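Local coordinates for PA0833-PD protein (Pseudomonas aeruginosa PAO1, PDB 6JFW), which probably binds peptidoglycan through this OmpA C-like periplasmic domain, helping tie the outer membrane to the cell wall, at residues A[4-9]-A[25-30]; A[50-55]-A[94-99]; A[63-68]-A[135-140]; A[70-75]-A[114-119]. One frame throughout, in Å; residues are numbered along the deposited sequence.

Interaction 1 (A[4-9]-A[25-30])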
loop_
_atom_site.group_PDB
_atom_site.type_symbol
_atom_site.label_atom_id
_atom_site.label_comp_id
_atom_site.label_asym_id
_atom_site.label_seq_id
_atom_site.Cartn_x
_atom_site.Cartn_y
_atom_site.Cartn_z
ATOM N N LYS A 4 12.942 13.488 6.146
ATOM C CA LYS A 4 12.689 13.171 7.545
ATOM C C LYS A 4 11.593 12.120 7.683
ATOM O O LYS A 4 11.743 11.150 8.435
ATOM C CB LYS A 4 12.330 14.445 8.307
ATOM C CG LYS A 4 12.405 14.320 9.813
ATOM C CD LYS A 4 12.507 15.695 10.452
ATOM C CE LYS A 4 12.060 15.671 11.901
ATOM N NZ LYS A 4 10.615 15.334 12.009
ATOM N N GLN A 5 10.484 12.291 6.958
ATOM C CA GLN A 5 9.437 11.277 6.999
ATOM C C GLN A 5 9.945 9.943 6.472
ATOM O O GLN A 5 9.608 8.886 7.017
ATOM C CB GLN A 5 8.208 11.727 6.207
ATOM C CG GLN A 5 7.050 10.736 6.313
ATOM C CD GLN A 5 5.790 11.205 5.616
ATOM O OE1 GLN A 5 5.834 12.064 4.737
ATOM N NE2 GLN A 5 4.655 10.641 6.013
ATOM N N GLU A 6 10.764 9.970 5.416
ATOM C CA GLU A 6 11.298 8.724 4.872
ATOM C C GLU A 6 12.096 7.967 5.924
ATOM O O GLU A 6 11.944 6.748 6.078
ATOM C CB GLU A 6 12.169 8.991 3.643
ATOM C CG GLU A 6 12.587 7.697 2.950
ATOM C CD GLU A 6 13.787 7.850 2.034
ATOM O OE1 GLU A 6 14.142 8.996 1.689
ATOM O OE2 GLU A 6 14.377 6.813 1.661
ATOM N N ALA A 7 12.955 8.673 6.662
ATOM C CA ALA A 7 13.747 8.017 7.698
ATOM C C ALA A 7 12.864 7.514 8.831
ATOM O O ALA A 7 13.111 6.436 9.387
ATOM C CB ALA A 7 14.813 8.974 8.230
ATOM N N GLU A 8 11.833 8.278 9.189
ATOM C CA GLU A 8 10.900 7.818 10.211
ATOM C C GLU A 8 10.130 6.591 9.741
ATOM O O GLU A 8 9.881 5.666 10.524
ATOM C CB GLU A 8 9.944 8.944 10.587
ATOM C CG GLU A 8 10.430 9.820 11.718
ATOM C CD GLU A 8 9.671 11.123 11.798
ATOM O OE1 GLU A 8 10.323 12.188 11.824
ATOM O OE2 GLU A 8 8.424 11.091 11.821
ATOM N N LEU A 9 9.748 6.561 8.463
ATOM C CA LEU A 9 9.027 5.407 7.938
ATOM C C LEU A 9 9.914 4.170 7.892
ATOM O O LEU A 9 9.468 3.071 8.243
ATOM C CB LEU A 9 8.467 5.728 6.554
ATOM C CG LEU A 9 7.224 6.614 6.604
ATOM C CD1 LEU A 9 6.856 7.133 5.226
ATOM C CD2 LEU A 9 6.070 5.839 7.215
ATOM N N ASP A 25 10.871 12.670 -6.083
ATOM C CA ASP A 25 10.198 13.490 -5.084
ATOM C C ASP A 25 9.325 12.667 -4.144
ATOM O O ASP A 25 8.991 13.145 -3.055
ATOM C CB ASP A 25 9.341 14.557 -5.772
ATOM C CG ASP A 25 10.162 15.514 -6.615
ATOM O OD1 ASP A 25 11.335 15.760 -6.266
ATOM O OD2 ASP A 25 9.634 16.022 -7.629
ATOM N N ASP A 26 8.961 11.448 -4.529
ATOM C CA ASP A 26 7.934 10.678 -3.843
ATOM C C ASP A 26 8.529 9.612 -2.930
ATOM O O ASP A 26 9.673 9.178 -3.087
ATOM C CB ASP A 26 7.001 10.006 -4.853
ATOM C CG ASP A 26 6.320 10.997 -5.770
ATOM O OD1 ASP A 26 6.343 12.207 -5.464
ATOM O OD2 ASP A 26 5.755 10.562 -6.795
ATOM N N ILE A 27 7.712 9.186 -1.967
ATOM C CA ILE A 27 7.968 8.009 -1.148
ATOM C C ILE A 27 6.905 6.976 -1.486
ATOM O O ILE A 27 5.710 7.294 -1.509
ATOM C CB ILE A 27 7.946 8.340 0.354
ATOM C CG1 ILE A 27 8.964 9.433 0.683
ATOM C CG2 ILE A 27 8.207 7.087 1.184
ATOM C CD1 ILE A 27 8.920 9.887 2.128
ATOM N N LYS A 28 7.333 5.746 -1.755
ATOM C CA LYS A 28 6.424 4.651 -2.064
ATOM C C LYS A 28 6.597 3.541 -1.040
ATOM O O LYS A 28 7.726 3.134 -0.744
ATOM C CB LYS A 28 6.665 4.105 -3.472
ATOM C CG LYS A 28 5.822 2.885 -3.803
ATOM C CD LYS A 28 6.294 2.223 -5.082
ATOM C CE LYS A 28 5.954 3.054 -6.302
ATOM N NZ LYS A 28 6.600 2.498 -7.520
ATOM N N LEU A 29 5.482 3.056 -0.506
ATOM C CA LEU A 29 5.467 1.947 0.439
ATOM C C LEU A 29 4.836 0.739 -0.240
ATOM O O LEU A 29 3.678 0.799 -0.665
ATOM C CB LEU A 29 4.695 2.325 1.703
ATOM C CG LEU A 29 5.143 3.641 2.342
ATOM C CD1 LEU A 29 4.083 4.184 3.280
ATOM C CD2 LEU A 29 6.456 3.448 3.076
ATOM N N ILE A 30 5.600 -0.346 -0.353
ATOM C CA ILE A 30 5.114 -1.600 -0.920
ATOM C C ILE A 30 4.649 -2.486 0.223
ATOM O O ILE A 30 5.446 -2.863 1.090
ATOM C CB ILE A 30 6.196 -2.317 -1.741
ATOM C CG1 ILE A 30 6.809 -1.383 -2.782
ATOM C CG2 ILE A 30 5.604 -3.561 -2.405
ATOM C CD1 ILE A 30 5.897 -1.067 -3.914
#

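Interaction 2 (A[50-55]-A[94-99])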
loop_
_atom_site.group_PDB
_atom_site.type_symbol
_atom_site.label_atom_id
_atom_site.label_comp_id
_atom_site.label_asym_id
_atom_site.label_seq_id
_atom_site.Cartn_x
_atom_site.Cartn_y
_atom_site.Cartn_z
ATOM N N ALA A 50 -0.958 -3.089 13.627
ATOM C CA ALA A 50 -0.054 -2.160 14.287
ATOM C C ALA A 50 0.866 -1.453 13.290
ATOM O O ALA A 50 1.092 -0.245 13.437
ATOM C CB ALA A 50 0.749 -2.880 15.370
ATOM N N PRO A 51 1.425 -2.138 12.279
ATOM C CA PRO A 51 2.104 -1.388 11.205
ATOM C C PRO A 51 1.234 -0.306 10.585
ATOM O O PRO A 51 1.702 0.822 10.380
ATOM C CB PRO A 51 2.469 -2.488 10.202
ATOM C CG PRO A 51 2.695 -3.678 11.047
ATOM C CD PRO A 51 1.678 -3.588 12.158
ATOM N N LEU A 52 -0.032 -0.616 10.294
ATOM C CA LEU A 52 -0.932 0.395 9.746
ATOM C C LEU A 52 -1.174 1.522 10.742
ATOM O O LEU A 52 -1.288 2.689 10.349
ATOM C CB LEU A 52 -2.255 -0.244 9.332
ATOM C CG LEU A 52 -2.239 -0.955 7.980
ATOM C CD1 LEU A 52 -3.544 -1.695 7.733
ATOM C CD2 LEU A 52 -1.954 0.035 6.859
ATOM N N ASN A 53 -1.269 1.192 12.035
ATOM C CA ASN A 53 -1.383 2.230 13.056
ATOM C C ASN A 53 -0.209 3.196 12.985
ATOM O O ASN A 53 -0.393 4.417 13.070
ATOM C CB ASN A 53 -1.457 1.605 14.450
ATOM C CG ASN A 53 -2.758 0.873 14.701
ATOM O OD1 ASN A 53 -3.736 1.045 13.974
ATOM N ND2 ASN A 53 -2.778 0.054 15.747
ATOM N N ASN A 54 1.006 2.666 12.833
ATOM C CA ASN A 54 2.184 3.521 12.728
ATOM C C ASN A 54 2.140 4.367 11.463
ATOM O O ASN A 54 2.494 5.553 11.489
ATOM C CB ASN A 54 3.454 2.670 12.761
ATOM C CG ASN A 54 3.865 2.296 14.168
ATOM O OD1 ASN A 54 4.239 3.156 14.964
ATOM N ND2 ASN A 54 3.803 1.007 14.483
ATOM N N LEU A 55 1.714 3.775 10.345
ATOM C CA LEU A 55 1.591 4.533 9.104
ATOM C C LEU A 55 0.615 5.692 9.259
ATOM O O LEU A 55 0.892 6.811 8.812
ATOM C CB LEU A 55 1.146 3.614 7.966
ATOM C CG LEU A 55 2.218 2.749 7.306
ATOM C CD1 LEU A 55 1.618 1.902 6.196
ATOM C CD2 LEU A 55 3.327 3.625 6.766
ATOM N N ALA A 94 -7.417 1.894 2.915
ATOM C CA ALA A 94 -7.860 3.277 3.065
ATOM C C ALA A 94 -8.895 3.412 4.172
ATOM O O ALA A 94 -8.852 4.364 4.960
ATOM C CB ALA A 94 -8.428 3.790 1.745
ATOM N N GLY A 95 -9.843 2.475 4.239
ATOM C CA GLY A 95 -10.839 2.522 5.298
ATOM C C GLY A 95 -10.225 2.406 6.679
ATOM O O GLY A 95 -10.652 3.084 7.617
ATOM N N TYR A 96 -9.210 1.551 6.821
ATOM C CA TYR A 96 -8.525 1.425 8.103
ATOM C C TYR A 96 -7.819 2.723 8.473
ATOM O O TYR A 96 -7.949 3.215 9.600
ATOM C CB TYR A 96 -7.526 0.268 8.058
ATOM C CG TYR A 96 -6.935 -0.072 9.410
ATOM C CD1 TYR A 96 -5.825 0.608 9.897
ATOM C CD2 TYR A 96 -7.492 -1.069 10.199
ATOM C CE1 TYR A 96 -5.289 0.305 11.133
ATOM C CE2 TYR A 96 -6.961 -1.380 11.437
ATOM C CZ TYR A 96 -5.859 -0.690 11.898
ATOM O OH TYR A 96 -5.326 -0.996 13.128
ATOM N N LEU A 97 -7.062 3.291 7.532
ATOM C CA LEU A 97 -6.322 4.518 7.811
ATOM C C LEU A 97 -7.256 5.654 8.208
ATOM O O LEU A 97 -6.936 6.444 9.105
ATOM C CB LEU A 97 -5.483 4.909 6.595
ATOM C CG LEU A 97 -4.278 4.014 6.304
ATOM C CD1 LEU A 97 -3.672 4.349 4.949
ATOM C CD2 LEU A 97 -3.237 4.151 7.407
ATOM N N THR A 98 -8.418 5.750 7.558
ATOM C CA THR A 98 -9.371 6.798 7.913
ATOM C C THR A 98 -9.983 6.547 9.285
ATOM O O THR A 98 -10.232 7.495 10.042
ATOM C CB THR A 98 -10.464 6.905 6.851
ATOM O OG1 THR A 98 -10.956 5.598 6.531
ATOM C CG2 THR A 98 -9.919 7.556 5.598
ATOM N N ALA A 99 -10.233 5.280 9.626
ATOM C CA ALA A 99 -10.711 4.961 10.968
ATOM C C ALA A 99 -9.701 5.372 12.030
ATOM O O ALA A 99 -10.085 5.697 13.159
ATOM C CB ALA A 99 -11.019 3.468 11.075
#

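Interaction 3 (A[63-68]-A[135-140])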
loop_
_atom_site.group_PDB
_atom_site.type_symbol
_atom_site.label_atom_id
_atom_site.label_comp_id
_atom_site.label_asym_id
_atom_site.label_seq_id
_atom_site.Cartn_x
_atom_site.Cartn_y
_atom_site.Cartn_z
ATOM N N ASN A 63 1.838 16.458 7.047
ATOM C CA ASN A 63 0.591 16.859 6.414
ATOM C C ASN A 63 0.759 17.363 4.988
ATOM O O ASN A 63 -0.250 17.566 4.303
ATOM C CB ASN A 63 -0.093 17.937 7.269
ATOM C CG ASN A 63 0.795 19.146 7.512
ATOM O OD1 ASN A 63 1.353 19.318 8.596
ATOM N ND2 ASN A 63 0.914 20.000 6.507
ATOM N N GLN A 64 1.985 17.542 4.506
ATOM C CA GLN A 64 2.216 18.215 3.225
ATOM C C GLN A 64 2.457 17.231 2.085
ATOM O O GLN A 64 3.368 17.414 1.279
ATOM C CB GLN A 64 3.383 19.186 3.343
ATOM C CG GLN A 64 3.195 20.244 4.403
ATOM C CD GLN A 64 3.481 21.640 3.892
ATOM O OE1 GLN A 64 4.309 21.827 3.010
ATOM N NE2 GLN A 64 2.787 22.625 4.440
ATOM N N ASN A 65 1.645 16.181 1.991
ATOM C CA ASN A 65 1.663 15.341 0.803
ATOM C C ASN A 65 0.285 14.731 0.602
ATOM O O ASN A 65 -0.533 14.677 1.523
ATOM C CB ASN A 65 2.745 14.248 0.880
ATOM C CG ASN A 65 2.710 13.459 2.176
ATOM O OD1 ASN A 65 1.650 13.048 2.647
ATOM N ND2 ASN A 65 3.885 13.231 2.753
ATOM N N THR A 66 0.026 14.299 -0.630
ATOM C CA THR A 66 -1.150 13.497 -0.923
ATOM C C THR A 66 -0.821 12.028 -0.730
ATOM O O THR A 66 0.328 11.601 -0.872
ATOM C CB THR A 66 -1.656 13.711 -2.351
ATOM O OG1 THR A 66 -0.646 13.306 -3.286
ATOM C CG2 THR A 66 -2.023 15.156 -2.584
ATOM N N ILE A 67 -1.850 11.252 -0.418
ATOM C CA ILE A 67 -1.716 9.828 -0.161
ATOM C C ILE A 67 -2.529 9.092 -1.215
ATOM O O ILE A 67 -3.753 9.255 -1.291
ATOM C CB ILE A 67 -2.171 9.470 1.261
ATOM C CG1 ILE A 67 -1.372 10.302 2.268
ATOM C CG2 ILE A 67 -1.995 7.984 1.522
ATOM C CD1 ILE A 67 -2.025 10.452 3.618
ATOM N N GLU A 68 -1.843 8.306 -2.042
ATOM C CA GLU A 68 -2.461 7.547 -3.120
ATOM C C GLU A 68 -2.285 6.067 -2.821
ATOM O O GLU A 68 -1.154 5.575 -2.760
ATOM C CB GLU A 68 -1.831 7.901 -4.468
ATOM C CG GLU A 68 -2.715 7.588 -5.656
ATOM C CD GLU A 68 -1.940 7.115 -6.870
ATOM O OE1 GLU A 68 -0.704 6.972 -6.777
ATOM O OE2 GLU A 68 -2.573 6.888 -7.924
ATOM N N VAL A 135 1.374 2.478 -1.379
ATOM C CA VAL A 135 0.997 3.787 -0.857
ATOM C C VAL A 135 2.022 4.788 -1.368
ATOM O O VAL A 135 3.189 4.758 -0.959
ATOM C CB VAL A 135 0.933 3.805 0.675
ATOM C CG1 VAL A 135 0.500 5.184 1.162
ATOM C CG2 VAL A 135 -0.009 2.730 1.187
ATOM N N ASN A 136 1.592 5.674 -2.258
ATOM C CA ASN A 136 2.456 6.710 -2.806
ATOM C C ASN A 136 2.207 8.020 -2.072
ATOM O O ASN A 136 1.060 8.463 -1.951
ATOM C CB ASN A 136 2.218 6.885 -4.306
ATOM C CG ASN A 136 2.362 5.584 -5.074
ATOM O OD1 ASN A 136 3.432 4.976 -5.092
ATOM N ND2 ASN A 136 1.284 5.156 -5.721
ATOM N N LEU A 137 3.283 8.630 -1.578
ATOM C CA LEU A 137 3.233 9.926 -0.910
ATOM C C LEU A 137 3.906 10.945 -1.822
ATOM O O LEU A 137 5.121 10.888 -2.039
ATOM C CB LEU A 137 3.918 9.871 0.456
ATOM C CG LEU A 137 3.431 8.840 1.479
ATOM C CD1 LEU A 137 4.330 8.841 2.708
ATOM C CD2 LEU A 137 1.989 9.099 1.878
ATOM N N ARG A 138 3.118 11.867 -2.356
ATOM C CA ARG A 138 3.591 12.884 -3.266
ATOM C C ARG A 138 3.533 14.258 -2.626
ATOM O O ARG A 138 2.464 14.651 -2.143
ATOM C CB ARG A 138 2.743 12.884 -4.500
ATOM C CG ARG A 138 3.054 14.026 -5.303
ATOM C CD ARG A 138 2.449 13.764 -6.573
ATOM N NE ARG A 138 3.556 13.640 -7.546
ATOM C CZ ARG A 138 3.522 12.924 -8.646
ATOM N NH1 ARG A 138 2.440 12.217 -8.883
ATOM N NH2 ARG A 138 4.534 12.752 -9.533
ATOM N N PRO A 139 4.624 15.029 -2.616
ATOM C CA PRO A 139 4.573 16.350 -1.981
ATOM C C PRO A 139 3.600 17.265 -2.708
ATOM O O PRO A 139 3.358 17.127 -3.908
ATOM C CB PRO A 139 6.014 16.866 -2.095
ATOM C CG PRO A 139 6.843 15.693 -2.509
ATOM C CD PRO A 139 5.925 14.778 -3.257
ATOM N N VAL A 140 3.027 18.194 -1.956
ATOM C CA VAL A 140 2.183 19.241 -2.523
ATOM C C VAL A 140 2.876 20.571 -2.270
ATOM O O VAL A 140 3.735 20.681 -1.378
ATOM C CB VAL A 140 0.759 19.221 -1.926
ATOM C CG1 VAL A 140 0.100 17.885 -2.172
ATOM C CG2 VAL A 140 0.797 19.541 -0.442
#

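Interaction 4 (A[70-75]-A[114-119])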
loop_
_atom_site.group_PDB
_atom_site.type_symbol
_atom_site.label_atom_id
_atom_site.label_comp_id
_atom_site.label_asym_id
_atom_site.label_seq_id
_atom_site.Cartn_x
_atom_site.Cartn_y
_atom_site.Cartn_z
ATOM N N VAL A 70 -2.920 2.273 -3.999
ATOM C CA VAL A 70 -3.098 1.575 -5.266
ATOM C C VAL A 70 -2.970 0.080 -5.015
ATOM O O VAL A 70 -1.958 -0.378 -4.471
ATOM C CB VAL A 70 -2.077 2.037 -6.317
ATOM C CG1 VAL A 70 -2.341 1.351 -7.627
ATOM C CG2 VAL A 70 -2.127 3.550 -6.488
ATOM N N GLY A 71 -3.990 -0.677 -5.410
ATOM C CA GLY A 71 -3.972 -2.122 -5.299
ATOM C C GLY A 71 -3.531 -2.770 -6.599
ATOM O O GLY A 71 -3.806 -2.267 -7.686
ATOM N N TYR A 72 -2.829 -3.895 -6.474
ATOM C CA TYR A 72 -2.335 -4.633 -7.628
ATOM C C TYR A 72 -2.584 -6.121 -7.432
ATOM O O TYR A 72 -2.708 -6.610 -6.307
ATOM C CB TYR A 72 -0.833 -4.421 -7.861
ATOM C CG TYR A 72 -0.414 -3.014 -8.204
ATOM C CD1 TYR A 72 -0.088 -2.106 -7.207
ATOM C CD2 TYR A 72 -0.312 -2.601 -9.526
ATOM C CE1 TYR A 72 0.313 -0.823 -7.514
ATOM C CE2 TYR A 72 0.086 -1.316 -9.844
ATOM C CZ TYR A 72 0.397 -0.433 -8.834
ATOM O OH TYR A 72 0.795 0.848 -9.143
ATOM N N THR A 73 -2.633 -6.840 -8.550
ATOM C CA THR A 73 -2.710 -8.292 -8.551
ATOM C C THR A 73 -1.695 -8.851 -9.537
ATOM O O THR A 73 -1.011 -8.116 -10.256
ATOM C CB THR A 73 -4.110 -8.800 -8.927
ATOM O OG1 THR A 73 -4.441 -8.354 -10.248
ATOM C CG2 THR A 73 -5.153 -8.297 -7.945
ATOM N N ASP A 74 -1.604 -10.176 -9.553
ATOM C CA ASP A 74 -0.909 -10.897 -10.608
ATOM C C ASP A 74 -1.827 -10.962 -11.829
ATOM O O ASP A 74 -2.914 -10.380 -11.844
ATOM C CB ASP A 74 -0.497 -12.277 -10.112
ATOM C CG ASP A 74 -1.684 -13.111 -9.687
ATOM O OD1 ASP A 74 -2.152 -12.946 -8.541
ATOM O OD2 ASP A 74 -2.160 -13.921 -10.503
ATOM N N SER A 75 -1.415 -11.690 -12.863
ATOM C CA SER A 75 -2.144 -11.705 -14.125
ATOM C C SER A 75 -3.040 -12.925 -14.299
ATOM O O SER A 75 -3.648 -13.079 -15.364
ATOM C CB SER A 75 -1.166 -11.614 -15.300
ATOM O OG SER A 75 -0.372 -12.781 -15.392
ATOM N N PRO A 114 -3.662 -6.292 -12.924
ATOM C CA PRO A 114 -2.360 -6.848 -13.304
ATOM C C PRO A 114 -1.399 -5.854 -13.934
ATOM O O PRO A 114 -0.305 -6.263 -14.343
ATOM C CB PRO A 114 -2.743 -7.950 -14.306
ATOM C CG PRO A 114 -4.141 -7.610 -14.783
ATOM C CD PRO A 114 -4.675 -6.466 -13.977
ATOM N N ASP A 115 -1.747 -4.573 -14.019
ATOM C CA ASP A 115 -0.849 -3.611 -14.640
ATOM C C ASP A 115 0.339 -3.307 -13.730
ATOM O O ASP A 115 0.282 -3.467 -12.507
ATOM C CB ASP A 115 -1.588 -2.319 -14.983
ATOM C CG ASP A 115 -2.595 -2.506 -16.098
ATOM O OD1 ASP A 115 -2.387 -3.401 -16.944
ATOM O OD2 ASP A 115 -3.593 -1.754 -16.131
ATOM N N GLN A 116 1.420 -2.854 -14.355
ATOM C CA GLN A 116 2.676 -2.552 -13.677
ATOM C C GLN A 116 3.141 -3.670 -12.730
ATOM O O GLN A 116 3.330 -3.425 -11.537
ATOM C CB GLN A 116 2.568 -1.235 -12.921
ATOM C CG GLN A 116 2.159 -0.042 -13.757
ATOM C CD GLN A 116 2.103 1.232 -12.936
ATOM O OE1 GLN A 116 1.943 1.190 -11.716
ATOM N NE2 GLN A 116 2.237 2.373 -13.601
ATOM N N PRO A 117 3.334 -4.885 -13.237
ATOM C CA PRO A 117 3.918 -5.922 -12.375
ATOM C C PRO A 117 5.324 -5.521 -11.954
ATOM O O PRO A 117 6.070 -4.911 -12.722
ATOM C CB PRO A 117 3.924 -7.173 -13.265
ATOM C CG PRO A 117 3.808 -6.671 -14.656
ATOM C CD PRO A 117 3.035 -5.395 -14.586
ATOM N N ILE A 118 5.674 -5.835 -10.703
ATOM C CA ILE A 118 7.043 -5.609 -10.247
ATOM C C ILE A 118 7.906 -6.850 -10.402
ATOM O O ILE A 118 9.122 -6.783 -10.163
ATOM C CB ILE A 118 7.106 -5.134 -8.780
ATOM C CG1 ILE A 118 6.405 -6.126 -7.847
ATOM C CG2 ILE A 118 6.518 -3.736 -8.642
ATOM C CD1 ILE A 118 6.759 -5.932 -6.382
ATOM N N ALA A 119 7.320 -7.976 -10.800
ATOM C CA ALA A 119 8.055 -9.215 -11.002
ATOM C C ALA A 119 7.337 -10.020 -12.074
ATOM O O ALA A 119 6.257 -9.646 -12.540
ATOM C CB ALA A 119 8.183 -10.009 -9.698
HETATM O O HOH W 1 0.681 -5.803 -11.017
HETATM O O HOH W 2 0.350 -8.423 -12.911
#

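Interaction 1 (A[4-9]-A[25-30])
Ile27 sends its CD1 methyl against the flank of helix 3-12, where it lies 3.7 Å from Glu6 CB and 3.8 Å from Glu6 N. The methyl thus meets the root of the glutamate and the backbone beside it, while the acidic group is carried elsewhere. In Ile27 the CG1 branch stands opposite the carbonyl carbon (chi1 -57°), and the extended end of that branch reaches the helix; CG2, the other branch, is left to face the next turn. There Leu9 CD1 comes within 4.3 Å of Ile27 CG2. The same leucine methyl also lies 4.3 Å from Leu29 CD2, so one branch of Leu9 spans two side chains, two residues apart on the same face of the strand. The helix and strand segments run nearly parallel, 17° apart with 9.9 Å between their axes, so that Glu6 and then Leu9, a turn on, follow the strand from Ile27 to Leu29. The polar ends have partners of their own: Glu6 pairs through OE1 with Arg22 and through OE2 with Arg10, and the buried Gln5 amide gives its NE2 to Ser58 OG. These partners would hold the polar ends in place while the aliphatic parts pack inward. Helix 49-61 continues the apolar layer through Leu55, which touches both Leu9 and Leu29. The arrangement is typical of a two-layer alpha/beta sandwich, with an N-terminal helix laid on one face of a mixed sheet.

Interaction 2 (A[50-55]-A[94-99])
Leu52 CD1 sits over one face of the Tyr96 ring, 4.3 Å from its centroid and 26° off the ring normal, a CH-pi arrangement. Leu52 CB approaches the same ring near its rim, 3.6 Å from Tyr96 CE1, so two carbons of one leucine meet the ring together. Tyr96 is placed for this by its first torsion, which swings CG opposite the backbone N (chi1 -171°) and extends the ring across the gap between the helices. Tyr49 meets the ring in an edge-to-face stack, and Ile44 touches both Tyr96 and Leu52.

Helices 49-61 and 79-99 lie on the same face of the mixed sheet, and here their segments cross at -61° with axes 9.6 Å apart. Helix 79-99 is the connection of a beta-alpha-beta crossover between the parallel strands 65-72 and 107-111, as in the OmpA C-like fold, and this contact sets it against the preceding helix.

Leucine contacts fill the side nearer the sheet. Leu97 CD2 reaches back to the other helix, lying 3.8 Å from the backbone oxygen Leu52 O and 4.3 Å from Leu52 CD2. It also grazes Leu55 CB at 4.5 Å. Leu97 rests in addition on Ile69 of strand 65-72, while Leu55 meets Leu9 of helix 3-12 and Met13.

Interaction 3 (A[63-68]-A[135-140])
Strands 65-68 and 135-139 pair antiparallel, their segment axes 4.4 Å apart, with Thr66-Arg138 and Glu68-Asn136 as hydrogen-bonded pairs and Ile67-Leu137 as the non-hydrogen-bonded pair between them. Glu68 and Asn136 exchange two backbone bonds, Glu68 N to Asn136 O at 2.9 Å and Asn136 N to Glu68 O at 2.8 Å. Thr66 and Arg138 do the same, and a weak bond from Val140 N to Gln64 O prolongs the ladder. Glu68 and Asn136 add a side-chain bond on their face of the sheet: Asn136 ND2 gives a hydrogen to Glu68 OE1 at 2.9 Å. The bond is bent, with an angle of 141° at the hydrogen; the nitrogen approaches from above the carboxylate plane, and the planes of the two groups, which lie side by side, are 41° apart. A kink in the glutamate at chi2 (-145°) helps bring OE1 over to the amide.

These are the two inner strands of the OmpA C-like sheet that join its antiparallel half to its parallel half: strand 26-32 borders 132-139, and strand 107-111 borders 65-72. On the helix-covered face, Ile67 and Leu137 point the same way, with Ile67 CG1 3.6 Å from Leu137 CD2. Ile67 CG2 lies 3.8 Å from Val135 CG1, and Phe59 of helix 49-61 touches all three residues. Toward the Gln64 and Val140 end, Asn65 CB comes 3.1 Å from Arg138 O. Thr66 CG2 meets Val140 CG1 at 3.5 Å, closer than usual for two methyl groups, and Thr66 OG1 lies alongside Arg138 CB.

Interaction 4 (A[70-75]-A[114-119])
Thr73 O, a backbone oxygen, gathers three neighbours from the facing loop and its solvent. One water lies 3.0 Å from Thr73 O and 2.8 Å from Asp115 O; a second links Thr73 O to Pro114 O, at 2.7 Å from the latter. The third is a carbon: Pro114 CA directs its hydrogen at Thr73 O over 3.6 Å, almost in line (174° at the hydrogen). Pro114 then packs its CB against the two residues that follow Thr73, 3.5 Å from Asp74 O and 3.8 Å from Ser75 CA.

A direct bond closes the other end of the contact. Tyr72 OH donates to Gln116 OE1 at 2.8 Å, arriving nearly along the C=O axis with ring and amide planes only 18° apart. The extended Gln116 chain (chi2 -179°) carries the amide out to the phenol, while Asp115 O stands at the ring's edge, 3.2 Å from Tyr72 CD2. Arg132 makes a cation-pi contact with the ring.

Asp74 is turned away from this loop and held by Arg131 and by Thr76 N; in OmpA relatives the aspartate at the corresponding place binds the peptidoglycan peptide, so Asp74 probably lines the pocket here too. The loop 114-119 follows strand 107-111, passes strand 65-72 and leads toward helix 124-130, with Asp115 salt-bridged to Arg79 and Pro114 touching Asn82, both on helix 79-99.

In the fold
Three of the four contacts reach the five-stranded sheet, whose order is 19-23, 26-32, 132-139, 65-72, 107-111. Interactions 1 and 3, with centres about 10 Å apart, join along strands 26-32 and 132-139 through backbone bonding. Interaction 2 meets interaction 1 where Leu55 packs on Leu9 and Leu29, so helices 3-12, 49-61 and 79-99 make a continuous layer on the sheet. The centres of interactions 3 and 4 are about 21 Å apart, though both use strand 65-72. Along the chain interaction 1 closes first, interactions 2 and 3 interleave, and interaction 4 is nested inside interaction 3. Interactions 1 to 3 thus belong to the helix-and-sheet body, and interaction 4 to the loops beyond it, where the peptidoglycan pocket probably lies.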